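Local coordinates for protein cleavage stimulation factor 77 (Encephalitozoon cuniculi, PDB 2UY1) that probably serves as an alpha-helical-repeat scaffold in the cleavage of pre-mRNA 3' ends and may bind mRNA, at residues L287-H292 and E315-H320; N291-V296 and K307-L312. All coordinates share one frame; numbering follows the deposited sequence.

Contact 1: L287-H292 and E315-H320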
# COMPACT_ATOMS: atom_id res chain seq x y z
N LEU B 287 -10.42 2.54 23.05
CA LEU B 287 -11.63 2.46 22.22
C LEU B 287 -12.93 2.81 22.95
O LEU B 287 -13.89 3.27 22.32
CB LEU B 287 -11.75 1.14 21.46
CG LEU B 287 -12.40 1.20 20.05
CD1 LEU B 287 -11.83 2.25 19.06
CD2 LEU B 287 -12.32 -0.15 19.45
N LEU B 288 -12.95 2.64 24.27
CA LEU B 288 -14.11 3.05 25.06
C LEU B 288 -14.19 4.57 25.14
O LEU B 288 -15.27 5.14 24.98
CB LEU B 288 -14.03 2.50 26.50
CG LEU B 288 -14.35 1.03 26.64
CD1 LEU B 288 -13.92 0.60 28.04
CD2 LEU B 288 -15.83 0.85 26.36
N ARG B 289 -13.05 5.21 25.38
CA ARG B 289 -12.98 6.66 25.48
C ARG B 289 -13.41 7.36 24.23
O ARG B 289 -14.22 8.28 24.26
CB ARG B 289 -11.55 7.07 25.79
CG ARG B 289 -11.16 6.80 27.21
CD ARG B 289 -9.68 7.07 27.41
NE ARG B 289 -8.98 5.94 28.02
CZ ARG B 289 -8.29 5.99 29.15
NH1 ARG B 289 -8.19 7.12 29.84
NH2 ARG B 289 -7.68 4.89 29.61
N ILE B 290 -12.86 6.91 23.11
CA ILE B 290 -13.21 7.42 21.82
C ILE B 290 -14.74 7.27 21.59
O ILE B 290 -15.41 8.22 21.21
CB ILE B 290 -12.33 6.70 20.71
CG1 ILE B 290 -10.98 7.39 20.61
CG2 ILE B 290 -13.11 6.63 19.34
CD1 ILE B 290 -9.89 6.50 19.91
N ASN B 291 -15.28 6.08 21.87
CA ASN B 291 -16.69 5.81 21.64
C ASN B 291 -17.66 6.53 22.58
O ASN B 291 -18.77 6.91 22.19
CB ASN B 291 -16.95 4.31 21.46
CG ASN B 291 -16.67 3.86 19.97
OD1 ASN B 291 -17.39 4.24 19.05
ND2 ASN B 291 -15.61 3.13 19.76
N HIS B 292 -17.13 6.83 23.76
CA HIS B 292 -17.81 7.55 24.81
C HIS B 292 -17.82 8.98 24.41
O HIS B 292 -18.89 9.59 24.40
CB HIS B 292 -17.10 7.33 26.16
CG HIS B 292 -17.78 7.98 27.34
ND1 HIS B 292 -17.35 8.15 28.61
CD2 HIS B 292 -19.06 8.48 27.29
CE1 HIS B 292 -18.38 8.75 29.31
NE2 HIS B 292 -19.39 8.95 28.49
N GLU B 315 -6.14 10.09 33.62
CA GLU B 315 -5.76 8.71 33.22
C GLU B 315 -4.93 8.73 31.93
O GLU B 315 -5.12 9.59 31.10
CB GLU B 315 -6.99 7.81 33.06
CG GLU B 315 -7.72 7.55 34.40
CD GLU B 315 -8.73 6.41 34.35
OE1 GLU B 315 -9.56 6.36 33.39
OE2 GLU B 315 -8.71 5.55 35.30
N GLY B 316 -3.99 7.78 31.79
CA GLY B 316 -3.24 7.59 30.54
C GLY B 316 -4.13 7.26 29.33
O GLY B 316 -4.34 6.08 28.99
N VAL B 317 -4.67 8.30 28.69
CA VAL B 317 -5.44 8.09 27.48
C VAL B 317 -4.41 7.94 26.38
O VAL B 317 -3.45 8.71 26.35
CB VAL B 317 -6.53 9.22 27.18
CG1 VAL B 317 -7.21 9.68 28.48
CG2 VAL B 317 -5.97 10.44 26.41
N GLY B 318 -4.61 6.95 25.52
CA GLY B 318 -3.62 6.59 24.48
C GLY B 318 -3.44 7.65 23.40
O GLY B 318 -4.21 8.63 23.35
N PRO B 319 -2.47 7.43 22.50
CA PRO B 319 -2.24 8.26 21.30
C PRO B 319 -3.49 8.44 20.44
O PRO B 319 -3.78 9.54 19.99
CB PRO B 319 -1.17 7.46 20.53
CG PRO B 319 -0.45 6.68 21.59
CD PRO B 319 -1.54 6.28 22.56
N HIS B 320 -4.26 7.38 20.22
CA HIS B 320 -5.43 7.46 19.35
C HIS B 320 -6.48 8.47 19.77
O HIS B 320 -7.26 8.93 18.94
CB HIS B 320 -6.13 6.09 19.32
CG HIS B 320 -5.37 5.04 18.57
ND1 HIS B 320 -4.42 4.16 18.97
CD2 HIS B 320 -5.54 4.85 17.22
CE1 HIS B 320 -4.05 3.44 17.86
NE2 HIS B 320 -4.75 3.85 16.82
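The guanidinium of Arg289 lies with one face against the loop that leads into helix 319-333. Val317 CA sits 3.7 Å above the guanidinium plane, displaced toward its rim, and Gly316 O lies over the same face, 3.6 Å from Arg289 NH2. At the edge, close to the plane, Glu315 CB approaches Arg289 NH1 to 3.5 Å. Arg289 leaves helix 282-300 with CG anti to its carbonyl carbon, and its CD runs alongside Val317 CG1 at 3.7 Å; the bend at chi3 (-128°) then turns the guanidinium against the loop. Gly316 is the centre of an inverse gamma turn, and its carbonyl oxygen is the one that lies over the guanidinium. Glu315 OE1 forms a long salt bridge with Arg289 NH1, 3.9 Å away, but it stands well out of the guanidinium plane and no N-H is directed at it. At the next residue, Ile290 CD1 packs against the start of helix 319-333, 3.8 Å from His320 CB, while the imidazole of His320 is held by Asp450 through NE2. Two further bonds fix the parts: Arg289 NE donates to Leu285 O, and Gly318 N to Asp286 OD1, the latter tying the loop directly to helix 282-300. No hydrogen bond joins residues 287-292 to 315-320, and buried Arg289 NH1 has no modelled partner. Van der Waals contact therefore dominates here, with the arginine charge probably eased by the nearby carbonyl and carboxylate rather than neutralised by a close ion pair.

Contact 2: N291-V296 and K307-L312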
# COMPACT_ATOMS: atom_id res chain seq x y z
N ASN B 291 -15.28 6.08 21.87
CA ASN B 291 -16.69 5.81 21.64
C ASN B 291 -17.66 6.53 22.58
O ASN B 291 -18.77 6.91 22.19
CB ASN B 291 -16.95 4.31 21.46
CG ASN B 291 -16.67 3.86 19.97
OD1 ASN B 291 -17.39 4.24 19.05
ND2 ASN B 291 -15.61 3.13 19.76
N HIS B 292 -17.13 6.83 23.76
CA HIS B 292 -17.81 7.55 24.81
C HIS B 292 -17.82 8.98 24.41
O HIS B 292 -18.89 9.59 24.40
CB HIS B 292 -17.10 7.33 26.16
CG HIS B 292 -17.78 7.98 27.34
ND1 HIS B 292 -17.35 8.15 28.61
CD2 HIS B 292 -19.06 8.48 27.29
CE1 HIS B 292 -18.38 8.75 29.31
NE2 HIS B 292 -19.39 8.95 28.49
N LEU B 293 -16.68 9.52 23.96
CA LEU B 293 -16.64 10.88 23.40
C LEU B 293 -17.63 11.07 22.27
O LEU B 293 -18.28 12.13 22.19
CB LEU B 293 -15.22 11.31 22.92
CG LEU B 293 -14.20 11.63 24.03
CD1 LEU B 293 -12.79 11.62 23.43
CD2 LEU B 293 -14.46 12.95 24.70
N ASN B 294 -17.71 10.07 21.36
CA ASN B 294 -18.63 10.09 20.21
C ASN B 294 -20.07 10.17 20.64
O ASN B 294 -20.87 10.93 20.04
CB ASN B 294 -18.52 8.85 19.31
CG ASN B 294 -19.53 8.87 18.15
OD1 ASN B 294 -19.46 9.71 17.27
ND2 ASN B 294 -20.46 7.93 18.16
N TYR B 295 -20.38 9.35 21.64
CA TYR B 295 -21.71 9.36 22.30
C TYR B 295 -22.07 10.77 22.77
O TYR B 295 -23.16 11.30 22.46
CB TYR B 295 -21.76 8.36 23.49
CG TYR B 295 -23.04 8.49 24.34
CD1 TYR B 295 -24.12 7.62 24.15
CD2 TYR B 295 -23.20 9.54 25.26
CE1 TYR B 295 -25.31 7.76 24.92
CE2 TYR B 295 -24.43 9.72 25.96
CZ TYR B 295 -25.45 8.82 25.81
OH TYR B 295 -26.64 8.96 26.55
N VAL B 296 -21.16 11.38 23.50
CA VAL B 296 -21.38 12.70 24.06
C VAL B 296 -21.48 13.77 23.01
O VAL B 296 -22.33 14.63 23.12
CB VAL B 296 -20.36 13.05 25.17
CG1 VAL B 296 -20.54 14.50 25.63
CG2 VAL B 296 -20.53 12.13 26.34
N LYS B 307 -15.71 18.99 27.44
CA LYS B 307 -15.64 18.76 28.87
C LYS B 307 -15.28 17.33 29.22
O LYS B 307 -14.50 17.12 30.14
CB LYS B 307 -16.96 19.13 29.53
CG LYS B 307 -17.16 18.61 30.94
CD LYS B 307 -18.26 19.42 31.60
CE LYS B 307 -18.13 19.40 33.14
NZ LYS B 307 -18.90 18.25 33.65
N LEU B 308 -15.85 16.35 28.54
CA LEU B 308 -15.48 14.93 28.81
C LEU B 308 -14.00 14.61 28.48
O LEU B 308 -13.34 13.85 29.19
CB LEU B 308 -16.41 13.97 28.06
CG LEU B 308 -16.05 12.49 28.18
CD1 LEU B 308 -16.15 12.03 29.62
CD2 LEU B 308 -16.89 11.56 27.30
N PHE B 309 -13.50 15.17 27.37
CA PHE B 309 -12.08 15.07 27.06
C PHE B 309 -11.17 15.53 28.20
O PHE B 309 -10.21 14.79 28.58
CB PHE B 309 -11.73 15.83 25.78
CG PHE B 309 -10.32 15.57 25.29
CD1 PHE B 309 -9.85 14.24 25.13
CD2 PHE B 309 -9.47 16.62 24.98
CE1 PHE B 309 -8.56 13.98 24.68
CE2 PHE B 309 -8.16 16.37 24.53
CZ PHE B 309 -7.71 15.03 24.39
N ILE B 310 -11.51 16.71 28.75
CA ILE B 310 -10.71 17.36 29.82
C ILE B 310 -10.75 16.63 31.13
O ILE B 310 -9.80 16.78 31.90
CB ILE B 310 -11.04 18.88 30.09
CG1 ILE B 310 -11.17 19.70 28.82
CG2 ILE B 310 -9.92 19.53 30.87
CD1 ILE B 310 -11.68 21.09 29.10
N GLU B 311 -11.82 15.86 31.38
CA GLU B 311 -11.98 14.98 32.56
C GLU B 311 -11.26 13.67 32.45
O GLU B 311 -10.77 13.16 33.44
CB GLU B 311 -13.45 14.62 32.79
CG GLU B 311 -14.23 15.62 33.57
CD GLU B 311 -15.73 15.54 33.26
OE1 GLU B 311 -16.21 14.43 32.87
OE2 GLU B 311 -16.41 16.59 33.43
N LEU B 312 -11.22 13.10 31.24
CA LEU B 312 -10.52 11.85 30.94
C LEU B 312 -9.05 11.88 31.31
O LEU B 312 -8.38 10.85 31.25
CB LEU B 312 -10.63 11.50 29.45
CG LEU B 312 -11.95 10.99 28.86
CD1 LEU B 312 -11.78 10.79 27.39
CD2 LEU B 312 -12.45 9.69 29.54
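Leu308 CD2 overlaps the imidazole of His292, sitting 3.6 Å above the ring centre and only 4° off the normal, a CH-pi contact over the face. It joins two neighbouring antiparallel helices of the alpha-helical repeat fold characteristic of Suf proteins, in which helix 282-300 turns back into helix 302-311; the axes of the short segments approach to 10.3 Å at 153°. His292 CG stands anti to its backbone N (chi1 -177°), a setting that extends the ring toward the second helix. Through NE2 the ring is hydrogen-bonded to Glu259, and it also meets the ring of Tyr262 with the planes nearly parallel, so its orientation is well defined. The same Leu308 methyl serves two more partners: Val296 CG2 at 3.8 Å and Leu293 CD2, also at 3.8 Å. Leu308 CD2 thus meets three side chains of helix 282-300, the neighbours His292 and Leu293 and, a turn later, Val296. Leu293 divides its two methyls, CD1 reaching Leu312 CD1 at 4.2 Å near the end of the second helix. Tyr324 and Cys325 of helix 319-333 also touch Leu293, extending this apolar layer to a third helix. No hydrogen bond crosses between the two segments; the interface is essentially apolar. Its closest approach to the backbone is made by the other methyl of Leu293, CD2, which lies 3.6 Å from Phe309 N and 4.1 Å from Phe309 CB.

Overall arrangement
Both contacts start from helix 282-300, and their centres are about 9 Å apart. Contact 2 pairs its middle with helix 302-311, the next helix in the chain; contact 1 pairs a slightly earlier part with the loop after that helix and the start of helix 319-333. Asn291 and His292 belong to both. The two also touch: Arg289 CG packs on Leu312 CD2, and Val317 CG1 lies against Leu312 O. Three consecutive helices are thereby packed together through the first, on one side of the chain's centre and within the Suf region of the protein, consistent with the layered stacking that builds the elongated solenoid.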